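Local structure of hypothetical protein (Leishmania major, 3LJN) at residues 218-223 / 289-294; 226-231 / 257-262; 244-249 / 269-274; 281-286 / 308-313. The protein is of unknown function but probably mediates protein-protein interactions, as ankyrin-repeat proteins commonly do. One frame throughout, in Å; residues are numbered along the deposited sequence.

Interaction 1: residues 218-223 / 289-294; sequences AILINW and VWLDFV
The phenyl ring of F293 carries the side chain of N222 over one face, while the carbonyl oxygens of I219 and L220 approach the ring obliquely. N222 CB sits 3.7 Å from the ring centroid and 7° off its normal, a CH-pi contact over the middle of the face. The carboxamide continues outward above the ring with its plane 16° from that of the phenyl, so that amide and ring are stacked. Its two ends lie above one side of the ring, ND2 3.3 Å from F293 CD1 and OD1 3.7 Å from F293 CE1. N222 CG stands anti to the backbone N (chi1 -163°), which leaves CB over the ring centre and the amide above the CD1-CE1 side. The two carbonyl oxygens come in at a slant, I219 O 3.4 Å from F293 CZ and L220 O 3.6 Å from F293 CE2. Beside the amide-ring stack, L291 CD1 packs against two side chains, 4.2 Å from L220 CD2 and 4.4 Å from I219 CG2. R253 of helix 247-253 makes a backbone hydrogen bond with L291 and ties this loop to the helical stack; A254 touches both L291 and F293. N222, with positive phi, is where the chain leaves helical geometry, W223 N being bonded to A218 O and N222 N to I219 O, and the long loop thus lays its ring against a Schellman motif.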
loop_
_atom_site.group_PDB
_atom_site.type_symbol
_atom_site.label_atom_id
_atom_site.label_comp_id
_atom_site.label_asym_id
_atom_site.label_seq_id
_atom_site.Cartn_x
_atom_site.Cartn_y
_atom_site.Cartn_z
ATOM N N ALA A 218 2.167 -2.080 -13.351
ATOM C CA ALA A 218 2.434 -0.842 -14.096
ATOM C C ALA A 218 2.692 -1.180 -15.536
ATOM O O ALA A 218 1.946 -0.744 -16.397
ATOM C CB ALA A 218 3.615 -0.081 -13.528
ATOM N N ILE A 219 3.734 -1.961 -15.810
ATOM C CA ILE A 219 3.929 -2.504 -17.155
ATOM C C ILE A 219 2.753 -3.407 -17.530
ATOM O O ILE A 219 2.132 -3.203 -18.565
ATOM C CB ILE A 219 5.242 -3.302 -17.316
ATOM C CG1 ILE A 219 6.468 -2.430 -17.028
ATOM C CG2 ILE A 219 5.350 -3.842 -18.741
ATOM C CD1 ILE A 219 7.794 -3.124 -17.278
ATOM N N LEU A 220 2.437 -4.380 -16.673
ATOM C CA LEU A 220 1.282 -5.278 -16.878
ATOM C C LEU A 220 -0.035 -4.527 -16.976
ATOM O O LEU A 220 -0.950 -4.967 -17.666
ATOM C CB LEU A 220 1.164 -6.293 -15.738
ATOM C CG LEU A 220 2.315 -7.277 -15.588
ATOM C CD1 LEU A 220 2.111 -8.127 -14.337
ATOM C CD2 LEU A 220 2.449 -8.131 -16.829
ATOM N N ILE A 221 -0.113 -3.411 -16.257
ATOM C CA ILE A 221 -1.295 -2.556 -16.189
ATOM C C ILE A 221 -1.365 -1.583 -17.352
ATOM O O ILE A 221 -2.413 -0.999 -17.615
ATOM C CB ILE A 221 -1.259 -1.748 -14.893
ATOM C CG1 ILE A 221 -1.437 -2.683 -13.707
ATOM C CG2 ILE A 221 -2.322 -0.681 -14.863
ATOM C CD1 ILE A 221 -1.542 -1.941 -12.422
ATOM N N ASN A 222 -0.242 -1.418 -18.039
ATOM C CA ASN A 222 -0.086 -0.450 -19.123
ATOM C C ASN A 222 -0.113 1.008 -18.641
ATOM O O ASN A 222 -0.695 1.887 -19.281
ATOM C CB ASN A 222 -1.104 -0.680 -20.248
ATOM C CG ASN A 222 -0.711 0.022 -21.543
ATOM O OD1 ASN A 222 0.432 0.463 -21.714
ATOM N ND2 ASN A 222 -1.664 0.134 -22.457
ATOM N N TRP A 223 0.557 1.242 -17.519
ATOM C CA TRP A 223 0.778 2.572 -16.994
ATOM C C TRP A 223 2.242 2.940 -17.227
ATOM O O TRP A 223 3.061 2.873 -16.313
ATOM C CB TRP A 223 0.400 2.595 -15.511
ATOM C CG TRP A 223 -1.081 2.787 -15.283
ATOM C CD1 TRP A 223 -2.078 2.750 -16.226
ATOM C CD2 TRP A 223 -1.732 3.049 -14.027
ATOM N NE1 TRP A 223 -3.295 2.981 -15.637
ATOM C CE2 TRP A 223 -3.117 3.161 -14.290
ATOM C CE3 TRP A 223 -1.279 3.210 -12.704
ATOM C CZ2 TRP A 223 -4.052 3.421 -13.278
ATOM C CZ3 TRP A 223 -2.215 3.470 -11.703
ATOM C CH2 TRP A 223 -3.582 3.575 -11.997
ATOM N N VAL A 289 5.836 -12.962 -26.612
ATOM C CA VAL A 289 4.439 -13.107 -26.215
ATOM C C VAL A 289 3.928 -11.734 -25.788
ATOM O O VAL A 289 3.830 -11.434 -24.601
ATOM C CB VAL A 289 4.285 -14.123 -25.043
ATOM C CG1 VAL A 289 2.811 -14.304 -24.653
ATOM C CG2 VAL A 289 4.919 -15.447 -25.401
ATOM N N TRP A 290 3.585 -10.911 -26.771
ATOM C CA TRP A 290 3.093 -9.555 -26.511
ATOM C C TRP A 290 1.935 -9.535 -25.535
ATOM O O TRP A 290 1.102 -10.418 -25.574
ATOM C CB TRP A 290 2.601 -8.920 -27.799
ATOM C CG TRP A 290 3.565 -8.937 -28.888
ATOM C CD1 TRP A 290 3.513 -9.711 -29.998
ATOM C CD2 TRP A 290 4.735 -8.135 -29.000
ATOM N NE1 TRP A 290 4.588 -9.443 -30.809
ATOM C CE2 TRP A 290 5.357 -8.474 -30.218
ATOM C CE3 TRP A 290 5.323 -7.159 -28.192
ATOM C CZ2 TRP A 290 6.544 -7.876 -30.648
ATOM C CZ3 TRP A 290 6.511 -6.563 -28.617
ATOM C CH2 TRP A 290 7.103 -6.922 -29.833
ATOM N N LEU A 291 1.859 -8.508 -24.691
ATOM C CA LEU A 291 0.754 -8.391 -23.725
ATOM C C LEU A 291 -0.540 -7.928 -24.406
ATOM O O LEU A 291 -0.513 -7.407 -25.509
ATOM C CB LEU A 291 1.125 -7.468 -22.560
ATOM C CG LEU A 291 2.430 -7.788 -21.823
ATOM C CD1 LEU A 291 2.671 -6.752 -20.777
ATOM C CD2 LEU A 291 2.422 -9.149 -21.203
ATOM N N ASP A 292 -1.667 -8.120 -23.736
ATOM C CA ASP A 292 -2.986 -8.075 -24.384
ATOM C C ASP A 292 -3.438 -6.702 -24.875
ATOM O O ASP A 292 -4.063 -6.597 -25.931
ATOM C CB ASP A 292 -4.041 -8.657 -23.441
ATOM C CG ASP A 292 -3.683 -10.061 -22.980
ATOM O OD1 ASP A 292 -2.562 -10.529 -23.359
ATOM O OD2 ASP A 292 -4.511 -10.681 -22.245
ATOM N N PHE A 293 -3.139 -5.668 -24.093
ATOM C CA PHE A 293 -3.315 -4.267 -24.492
ATOM C C PHE A 293 -2.400 -3.833 -25.657
ATOM O O PHE A 293 -2.467 -2.678 -26.064
ATOM C CB PHE A 293 -3.034 -3.358 -23.289
ATOM C CG PHE A 293 -1.643 -3.528 -22.722
ATOM C CD1 PHE A 293 -0.549 -2.881 -23.300
ATOM C CD2 PHE A 293 -1.419 -4.367 -21.637
ATOM C CE1 PHE A 293 0.729 -3.049 -22.804
ATOM C CE2 PHE A 293 -0.138 -4.537 -21.137
ATOM C CZ PHE A 293 0.937 -3.872 -21.722
ATOM N N VAL A 294 -1.518 -4.722 -26.137
ATOM C CA VAL A 294 -0.668 -4.486 -27.320
ATOM C C VAL A 294 -1.364 -5.056 -28.549
ATOM O O VAL A 294 -1.776 -6.207 -28.511
ATOM C CB VAL A 294 0.681 -5.235 -27.224
ATOM C CG1 VAL A 294 1.617 -4.754 -28.280
ATOM C CG2 VAL A 294 1.296 -5.080 -25.871
#

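Interaction 2: residues 226-231 / 257-262; sequences VAMRFV and VLLTKE
M228, a selenomethionine, and L259 pass alongside each other between two helices that run nearly parallel, 18° apart, with their axes 10.3 Å from one another. Each reaches toward the opposing helix by a different route. The M228 chain is bent at chi2 and again at chi3, and this brings its selenium over the backbone of the partner helix, 3.9 Å from L259 CA. The terminal methyl then turns to L258, where M228 CE lies 4.3 Å from L258 CB. L259 answers from the other helix with CG anti to the backbone N (chi1 -171°), and with chi2 at 88° this turns CD1 toward the first helix. There CD1 meets three side chains: A227 CB at 3.8 Å, M228 SE at 4.1 Å and V231 CG2 at 4.3 Å. A227 and V231 are one helical turn apart, so this single leucine methyl reaches both turns, with the M228 side chain next to it. The contact is wholly apolar; A227, V231 and L259 are buried, whereas L258 at the margin is exposed. Beyond it the same two helices continue the stack: F230 touches M181 and M193, and R229 forms a salt bridge to D194 of helix 186-195, while V257 and T260 touch helix 300-317. Side-by-side packing of near-parallel helices is characteristic of the ankyrin solenoid, and this contact is consistent with it.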
loop_
_atom_site.group_PDB
_atom_site.type_symbol
_atom_site.label_atom_id
_atom_site.label_comp_id
_atom_site.label_asym_id
_atom_site.label_seq_id
_atom_site.Cartn_x
_atom_site.Cartn_y
_atom_site.Cartn_z
ATOM N N VAL A 226 3.810 6.149 -15.158
ATOM C CA VAL A 226 3.981 5.868 -13.738
ATOM C C VAL A 226 5.156 4.937 -13.562
ATOM O O VAL A 226 5.853 5.013 -12.564
ATOM C CB VAL A 226 2.722 5.225 -13.126
ATOM C CG1 VAL A 226 3.021 4.680 -11.771
ATOM C CG2 VAL A 226 1.599 6.240 -13.041
ATOM N N ALA A 227 5.370 4.065 -14.545
ATOM C CA ALA A 227 6.518 3.153 -14.567
ATOM C C ALA A 227 7.864 3.893 -14.585
ATOM O O ALA A 227 8.845 3.414 -14.029
ATOM C CB ALA A 227 6.420 2.235 -15.758
HETATM N N MSE A 228 7.888 5.061 -15.224
HETATM C CA MSE A 228 9.090 5.864 -15.373
HETATM C C MSE A 228 9.426 6.551 -14.071
HETATM O O MSE A 228 10.603 6.742 -13.755
HETATM C CB MSE A 228 8.877 6.923 -16.443
HETATM C CG MSE A 228 8.602 6.364 -17.825
HETATM SE SE MSE A 228 10.238 6.126 -18.875
HETATM C CE MSE A 228 10.537 7.965 -19.548
ATOM N N ARG A 229 8.391 6.944 -13.330
ATOM C CA ARG A 229 8.572 7.557 -12.014
ATOM C C ARG A 229 9.179 6.576 -11.035
ATOM O O ARG A 229 9.920 6.957 -10.137
ATOM C CB ARG A 229 7.254 8.071 -11.449
ATOM C CG ARG A 229 6.762 9.351 -12.089
ATOM C CD ARG A 229 6.103 10.249 -11.059
ATOM N NE ARG A 229 7.065 10.725 -10.062
ATOM C CZ ARG A 229 6.748 11.415 -8.964
ATOM N NH1 ARG A 229 5.480 11.735 -8.694
ATOM N NH2 ARG A 229 7.714 11.794 -8.131
ATOM N N PHE A 230 8.851 5.306 -11.208
ATOM C CA PHE A 230 9.461 4.278 -10.398
ATOM C C PHE A 230 10.956 4.173 -10.711
ATOM O O PHE A 230 11.778 4.107 -9.801
ATOM C CB PHE A 230 8.750 2.938 -10.592
ATOM C CG PHE A 230 7.439 2.832 -9.863
ATOM C CD1 PHE A 230 7.389 2.931 -8.484
ATOM C CD2 PHE A 230 6.261 2.599 -10.548
ATOM C CE1 PHE A 230 6.184 2.819 -7.809
ATOM C CE2 PHE A 230 5.056 2.485 -9.879
ATOM C CZ PHE A 230 5.016 2.602 -8.515
ATOM N N VAL A 231 11.304 4.185 -11.992
ATOM C CA VAL A 231 12.700 4.115 -12.410
ATOM C C VAL A 231 13.515 5.286 -11.851
ATOM O O VAL A 231 14.620 5.103 -11.332
ATOM C CB VAL A 231 12.801 4.075 -13.946
ATOM C CG1 VAL A 231 14.184 4.441 -14.412
ATOM C CG2 VAL A 231 12.428 2.706 -14.444
ATOM N N VAL A 257 8.132 2.080 -25.685
ATOM C CA VAL A 257 9.425 2.345 -26.307
ATOM C C VAL A 257 10.351 3.143 -25.393
ATOM O O VAL A 257 11.497 2.740 -25.171
ATOM C CB VAL A 257 9.257 3.096 -27.642
ATOM C CG1 VAL A 257 10.584 3.180 -28.359
ATOM C CG2 VAL A 257 8.249 2.401 -28.529
ATOM N N LEU A 258 9.853 4.260 -24.859
ATOM C CA LEU A 258 10.648 5.113 -23.952
ATOM C C LEU A 258 11.175 4.385 -22.703
ATOM O O LEU A 258 12.349 4.510 -22.376
ATOM C CB LEU A 258 9.872 6.370 -23.537
ATOM C CG LEU A 258 9.487 7.389 -24.639
ATOM C CD1 LEU A 258 9.451 8.848 -24.094
ATOM C CD2 LEU A 258 10.402 7.311 -25.887
ATOM N N LEU A 259 10.319 3.624 -22.018
ATOM C CA LEU A 259 10.755 2.813 -20.888
ATOM C C LEU A 259 11.855 1.843 -21.300
ATOM O O LEU A 259 12.848 1.688 -20.591
ATOM C CB LEU A 259 9.596 2.030 -20.290
ATOM C CG LEU A 259 9.954 1.335 -18.961
ATOM C CD1 LEU A 259 9.712 2.265 -17.742
ATOM C CD2 LEU A 259 9.223 0.018 -18.772
ATOM N N THR A 260 11.684 1.199 -22.450
ATOM C CA THR A 260 12.673 0.240 -22.936
ATOM C C THR A 260 14.050 0.858 -23.222
ATOM O O THR A 260 15.075 0.228 -22.937
ATOM C CB THR A 260 12.214 -0.456 -24.207
ATOM O OG1 THR A 260 10.909 -1.009 -24.015
ATOM C CG2 THR A 260 13.188 -1.565 -24.581
ATOM N N LYS A 261 14.090 2.069 -23.788
ATOM C CA LYS A 261 15.379 2.745 -24.024
ATOM C C LYS A 261 16.109 2.908 -22.678
ATOM O O LYS A 261 17.342 2.797 -22.598
ATOM C CB LYS A 261 15.186 4.097 -24.727
ATOM N N GLU A 262 15.323 3.124 -21.621
ATOM C CA GLU A 262 15.842 3.357 -20.267
ATOM C C GLU A 262 16.165 2.062 -19.528
ATOM O O GLU A 262 17.029 2.045 -18.663
ATOM C CB GLU A 262 14.852 4.196 -19.438
ATOM C CG GLU A 262 14.660 5.637 -19.947
ATOM C CD GLU A 262 15.750 6.606 -19.465
ATOM O OE1 GLU A 262 16.068 6.602 -18.252
ATOM O OE2 GLU A 262 16.273 7.395 -20.292
#

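Interaction 3: residues 244-249 / 269-274; sequences HTVPLY and VFLIQA
V246 overlaps the branched end of L271, its CG2 methyl lying 3.9 Å from both L271 CD1 and L271 CD2, where the two side chains meet at a slant. Next to this pair the only hydrogen bond between the segments is made by Y249, whose hydroxyl OH donates to L271 O at 2.8 Å. The acceptor lies at the edge of the tyrosine ring, near its plane. The hydroxyl is tilted 29° from the carbonyl plane, with a C=O...OH angle of 134°. Y249 CG stands beside its own backbone N (chi1 -48°), and from there the ring extends to the neighbouring short helix. A second apolar contact joins L248 CD2 to I272 CG1, 4.0 Å apart. Around these groups L248 also touches L263 and L264, and I272 touches K312, so helices 257-266 and 300-317 lie against the apolar side of the contact. V246 occupies the N-cap position of helix 247-253 and is followed by P247, L248 and Y249; this sequence resembles the Thr-Pro-Leu-His motif with which the first helix of an ankyrin repeat characteristically begins.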
loop_
_atom_site.group_PDB
_atom_site.type_symbol
_atom_site.label_atom_id
_atom_site.label_comp_id
_atom_site.label_asym_id
_atom_site.label_seq_id
_atom_site.Cartn_x
_atom_site.Cartn_y
_atom_site.Cartn_z
ATOM N N HIS A 244 11.654 -15.970 -13.130
ATOM C CA HIS A 244 12.890 -15.395 -13.680
ATOM C C HIS A 244 12.695 -14.217 -14.639
ATOM O O HIS A 244 13.580 -13.923 -15.431
ATOM C CB HIS A 244 13.752 -16.489 -14.330
ATOM C CG HIS A 244 14.175 -17.551 -13.366
ATOM N ND1 HIS A 244 15.496 -17.775 -13.036
ATOM C CD2 HIS A 244 13.448 -18.418 -12.622
ATOM C CE1 HIS A 244 15.566 -18.747 -12.144
ATOM N NE2 HIS A 244 14.337 -19.155 -11.876
ATOM N N THR A 245 11.574 -13.511 -14.536
ATOM C CA THR A 245 11.300 -12.374 -15.422
ATOM C C THR A 245 11.710 -11.008 -14.854
ATOM O O THR A 245 11.366 -10.665 -13.747
ATOM C CB THR A 245 9.812 -12.336 -15.838
ATOM O OG1 THR A 245 9.663 -13.015 -17.094
ATOM C CG2 THR A 245 9.313 -10.881 -15.973
ATOM N N VAL A 246 12.407 -10.231 -15.673
ATOM C CA VAL A 246 12.964 -8.938 -15.309
ATOM C C VAL A 246 12.235 -7.840 -16.071
ATOM O O VAL A 246 11.987 -7.996 -17.258
ATOM C CB VAL A 246 14.460 -8.901 -15.680
ATOM C CG1 VAL A 246 14.916 -7.491 -16.023
ATOM C CG2 VAL A 246 15.290 -9.487 -14.547
ATOM N N PRO A 247 11.904 -6.712 -15.408
ATOM C CA PRO A 247 11.101 -5.657 -16.051
ATOM C C PRO A 247 11.469 -5.363 -17.522
ATOM O O PRO A 247 10.580 -5.156 -18.349
ATOM C CB PRO A 247 11.366 -4.446 -15.171
ATOM C CG PRO A 247 11.627 -5.022 -13.849
ATOM C CD PRO A 247 12.338 -6.305 -14.061
ATOM N N LEU A 248 12.760 -5.361 -17.852
ATOM C CA LEU A 248 13.170 -5.242 -19.248
ATOM C C LEU A 248 12.345 -6.146 -20.175
ATOM O O LEU A 248 11.848 -5.654 -21.179
ATOM C CB LEU A 248 14.663 -5.556 -19.429
ATOM C CG LEU A 248 15.190 -5.436 -20.865
ATOM C CD1 LEU A 248 14.754 -4.107 -21.473
ATOM C CD2 LEU A 248 16.700 -5.592 -20.932
ATOM N N TYR A 249 12.199 -7.440 -19.840
ATOM C CA TYR A 249 11.405 -8.383 -20.658
ATOM C C TYR A 249 9.952 -7.935 -20.745
ATOM O O TYR A 249 9.375 -7.921 -21.821
ATOM C CB TYR A 249 11.453 -9.843 -20.149
ATOM C CG TYR A 249 12.834 -10.380 -19.828
ATOM C CD1 TYR A 249 13.961 -9.891 -20.470
ATOM C CD2 TYR A 249 13.008 -11.386 -18.883
ATOM C CE1 TYR A 249 15.229 -10.367 -20.167
ATOM C CE2 TYR A 249 14.276 -11.873 -18.571
ATOM C CZ TYR A 249 15.383 -11.353 -19.220
ATOM O OH TYR A 249 16.655 -11.798 -18.935
ATOM N N VAL A 269 24.149 -6.478 -17.471
ATOM C CA VAL A 269 24.473 -7.043 -18.785
ATOM C C VAL A 269 24.226 -8.546 -18.848
ATOM O O VAL A 269 23.753 -9.079 -19.859
ATOM C CB VAL A 269 25.941 -6.707 -19.166
ATOM C CG1 VAL A 269 26.633 -7.894 -19.830
ATOM C CG2 VAL A 269 25.963 -5.465 -20.062
ATOM N N PHE A 270 24.548 -9.219 -17.756
ATOM C CA PHE A 270 24.260 -10.630 -17.625
ATOM C C PHE A 270 22.809 -10.951 -18.017
ATOM O O PHE A 270 22.564 -11.957 -18.646
ATOM C CB PHE A 270 24.543 -11.084 -16.189
ATOM C CG PHE A 270 24.157 -12.511 -15.916
ATOM C CD1 PHE A 270 25.105 -13.535 -16.023
ATOM C CD2 PHE A 270 22.843 -12.835 -15.550
ATOM C CE1 PHE A 270 24.749 -14.874 -15.773
ATOM C CE2 PHE A 270 22.467 -14.167 -15.304
ATOM C CZ PHE A 270 23.420 -15.191 -15.414
ATOM N N LEU A 271 21.854 -10.107 -17.645
ATOM C CA LEU A 271 20.440 -10.392 -17.899
ATOM C C LEU A 271 20.025 -10.208 -19.357
ATOM O O LEU A 271 19.140 -10.916 -19.837
ATOM C CB LEU A 271 19.547 -9.547 -16.994
ATOM C CG LEU A 271 19.567 -9.996 -15.534
ATOM C CD1 LEU A 271 19.151 -8.860 -14.613
ATOM C CD2 LEU A 271 18.699 -11.230 -15.322
ATOM N N ILE A 272 20.651 -9.270 -20.057
ATOM C CA ILE A 272 20.440 -9.136 -21.494
ATOM C C ILE A 272 20.966 -10.363 -22.234
ATOM O O ILE A 272 20.287 -10.894 -23.085
ATOM C CB ILE A 272 21.127 -7.879 -22.071
ATOM C CG1 ILE A 272 20.536 -6.610 -21.432
ATOM C CG2 ILE A 272 20.980 -7.852 -23.597
ATOM C CD1 ILE A 272 21.217 -5.329 -21.838
ATOM N N GLN A 273 22.173 -10.811 -21.920
ATOM C CA GLN A 273 22.721 -12.016 -22.562
ATOM C C GLN A 273 21.851 -13.265 -22.346
ATOM O O GLN A 273 21.787 -14.132 -23.219
ATOM C CB GLN A 273 24.160 -12.305 -22.100
ATOM C CG GLN A 273 25.226 -12.114 -23.181
ATOM C CD GLN A 273 26.626 -12.584 -22.727
ATOM O OE1 GLN A 273 26.790 -13.084 -21.603
ATOM N NE2 GLN A 273 27.636 -12.423 -23.601
ATOM N N ALA A 274 21.185 -13.353 -21.199
ATOM C CA ALA A 274 20.328 -14.498 -20.880
ATOM C C ALA A 274 18.863 -14.285 -21.267
ATOM O O ALA A 274 18.005 -15.075 -20.907
ATOM C CB ALA A 274 20.432 -14.826 -19.387
#

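Interaction 4: residues 281-286 / 308-313; sequences TTVLPD and LLQEKL
Q310 of helix 300-317 reaches the loop 281-286 with the end of its side chain, although contact starts at its first carbon: CB lies 4.1 Å from V283 CG2. The chain then bends at chi2 (62°), which swings the amide alongside V283, with Q310 CD 3.8 Å from V283 CG2. At the tip the two amide atoms take separate backbone partners. OE1 accepts the V283 N-H at 3.0 Å in an almost straight bond, with 170° at the hydrogen, and it also lies 3.8 Å from the T282 CG2 methyl. NE2 gives a weak hydrogen bond to T281 O, 3.3 Å long and bent to 144°. One carboxamide thereby serves both a backbone donor and a backbone acceptor, which should limit its rotation. An apolar contact adjoins this grip, where V283 CG2 rests 4.1 Å from L309 CG, and the CD2 methyl of L313 lies beside T281 O. V283 is buried and also touches L306, one turn before Q310 on helix 300-317. N279 OD1 accepts a hydrogen bond from T282 N, so the loop is held from its own side as well. The arrangement is a glutamine side-chain amide bonding to loop backbone, firmly at V283 N and weakly at T281 O, here binding the loop to the last helix of the modelled ankyrin-type stack.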
loop_
_atom_site.group_PDB
_atom_site.type_symbol
_atom_site.label_atom_id
_atom_site.label_comp_id
_atom_site.label_asym_id
_atom_site.label_seq_id
_atom_site.Cartn_x
_atom_site.Cartn_y
_atom_site.Cartn_z
ATOM N N THR A 281 22.357 -14.070 -30.541
ATOM C CA THR A 281 22.861 -13.238 -31.623
ATOM C C THR A 281 21.802 -12.466 -32.418
ATOM O O THR A 281 22.006 -11.298 -32.732
ATOM C CB THR A 281 23.713 -14.085 -32.585
ATOM O OG1 THR A 281 24.054 -13.303 -33.736
ATOM C CG2 THR A 281 22.972 -15.358 -33.011
ATOM N N THR A 282 20.692 -13.113 -32.760
ATOM C CA THR A 282 19.605 -12.434 -33.463
ATOM C C THR A 282 18.365 -12.408 -32.591
ATOM O O THR A 282 18.083 -13.365 -31.883
ATOM C CB THR A 282 19.239 -13.133 -34.805
ATOM O OG1 THR A 282 20.428 -13.441 -35.545
ATOM C CG2 THR A 282 18.324 -12.232 -35.644
ATOM N N VAL A 283 17.622 -11.310 -32.657
ATOM C CA VAL A 283 16.323 -11.229 -31.997
ATOM C C VAL A 283 15.267 -11.943 -32.855
ATOM O O VAL A 283 15.205 -11.740 -34.062
ATOM C CB VAL A 283 15.908 -9.772 -31.742
ATOM C CG1 VAL A 283 14.564 -9.712 -31.032
ATOM C CG2 VAL A 283 16.955 -9.083 -30.910
ATOM N N LEU A 284 14.451 -12.784 -32.220
ATOM C CA LEU A 284 13.440 -13.584 -32.916
ATOM C C LEU A 284 12.042 -13.159 -32.452
ATOM O O LEU A 284 11.609 -13.528 -31.368
ATOM C CB LEU A 284 13.694 -15.065 -32.642
ATOM C CG LEU A 284 15.045 -15.537 -33.193
ATOM C CD1 LEU A 284 15.599 -16.715 -32.412
ATOM C CD2 LEU A 284 14.945 -15.870 -34.681
ATOM N N PRO A 285 11.335 -12.366 -33.268
ATOM C CA PRO A 285 10.047 -11.816 -32.825
ATOM C C PRO A 285 8.963 -12.860 -32.512
ATOM O O PRO A 285 8.046 -12.571 -31.742
ATOM C CB PRO A 285 9.608 -10.939 -34.004
ATOM C CG PRO A 285 10.802 -10.807 -34.903
ATOM C CD PRO A 285 11.642 -12.005 -34.666
ATOM N N ASP A 286 9.064 -14.054 -33.101
ATOM C CA ASP A 286 8.144 -15.161 -32.795
ATOM C C ASP A 286 8.283 -15.629 -31.354
ATOM O O ASP A 286 7.350 -16.157 -30.789
ATOM C CB ASP A 286 8.404 -16.374 -33.694
ATOM C CG ASP A 286 8.580 -16.006 -35.159
ATOM O OD1 ASP A 286 7.829 -15.123 -35.665
ATOM O OD2 ASP A 286 9.485 -16.609 -35.793
ATOM N N LEU A 308 15.608 -1.917 -31.046
ATOM C CA LEU A 308 16.411 -1.437 -29.917
ATOM C C LEU A 308 17.110 -2.560 -29.193
ATOM O O LEU A 308 18.278 -2.440 -28.823
ATOM C CB LEU A 308 15.542 -0.717 -28.884
ATOM C CG LEU A 308 14.976 0.651 -29.250
ATOM C CD1 LEU A 308 14.356 1.264 -28.006
ATOM C CD2 LEU A 308 16.033 1.562 -29.860
ATOM N N LEU A 309 16.374 -3.637 -28.952
ATOM C CA LEU A 309 16.946 -4.824 -28.339
ATOM C C LEU A 309 18.047 -5.436 -29.200
ATOM O O LEU A 309 18.990 -6.007 -28.665
ATOM C CB LEU A 309 15.860 -5.858 -28.061
ATOM C CG LEU A 309 16.316 -7.149 -27.365
ATOM C CD1 LEU A 309 16.991 -6.911 -26.016
ATOM C CD2 LEU A 309 15.123 -8.064 -27.199
ATOM N N GLN A 310 17.935 -5.310 -30.520
ATOM C CA GLN A 310 18.984 -5.791 -31.421
ATOM C C GLN A 310 20.241 -4.937 -31.299
ATOM O O GLN A 310 21.339 -5.473 -31.152
ATOM C CB GLN A 310 18.499 -5.791 -32.873
ATOM C CG GLN A 310 19.391 -6.538 -33.830
ATOM C CD GLN A 310 19.496 -8.001 -33.473
ATOM O OE1 GLN A 310 18.683 -8.823 -33.897
ATOM N NE2 GLN A 310 20.502 -8.338 -32.685
ATOM N N GLU A 311 20.069 -3.614 -31.365
ATOM C CA GLU A 311 21.154 -2.647 -31.123
ATOM C C GLU A 311 21.916 -2.951 -29.832
ATOM O O GLU A 311 23.138 -3.062 -29.853
ATOM C CB GLU A 311 20.621 -1.201 -31.083
ATOM C CG GLU A 311 20.191 -0.650 -32.461
ATOM C CD GLU A 311 19.559 0.768 -32.428
ATOM O OE1 GLU A 311 19.024 1.189 -31.367
ATOM O OE2 GLU A 311 19.585 1.455 -33.482
ATOM N N LYS A 312 21.208 -3.106 -28.718
ATOM C CA LYS A 312 21.884 -3.350 -27.447
ATOM C C LYS A 312 22.544 -4.711 -27.381
ATOM O O LYS A 312 23.588 -4.857 -26.766
ATOM C CB LYS A 312 20.930 -3.210 -26.263
ATOM C CG LYS A 312 21.637 -3.006 -24.915
ATOM C CD LYS A 312 22.329 -1.629 -24.834
ATOM C CE LYS A 312 23.469 -1.628 -23.803
ATOM N NZ LYS A 312 24.369 -0.431 -23.917
ATOM N N LEU A 313 21.931 -5.714 -27.990
ATOM C CA LEU A 313 22.542 -7.032 -28.039
ATOM C C LEU A 313 23.860 -7.013 -28.826
ATOM O O LEU A 313 24.847 -7.637 -28.434
ATOM C CB LEU A 313 21.589 -8.035 -28.669
ATOM C CG LEU A 313 22.110 -9.468 -28.595
ATOM C CD1 LEU A 313 22.071 -9.959 -27.145
ATOM C CD2 LEU A 313 21.324 -10.378 -29.536
#

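The four contacts interlock in the C-terminal part of the helical stack, interactions 2 and 3 being nested within the loop closed by interaction 1. Interactions 1 and 2, with centres about 13 Å apart, touch where I219 CD1 lies 3.8 Å from L259 CD2. The same I219 CD1 is 3.6 Å from P247 O and so links interaction 1 to interaction 3. Interaction 3 joins interaction 4, also about 13 Å away between centres, through I272 CD1 and K312 CG, 3.9 Å apart. Interaction 2 meets interaction 4 where V257 CG1 lies 4.2 Å from L308 CD1. Interactions 1 and 4 adjoin in sequence: the loop preceding helix 300-317 supplies 281-286 and then 289-294.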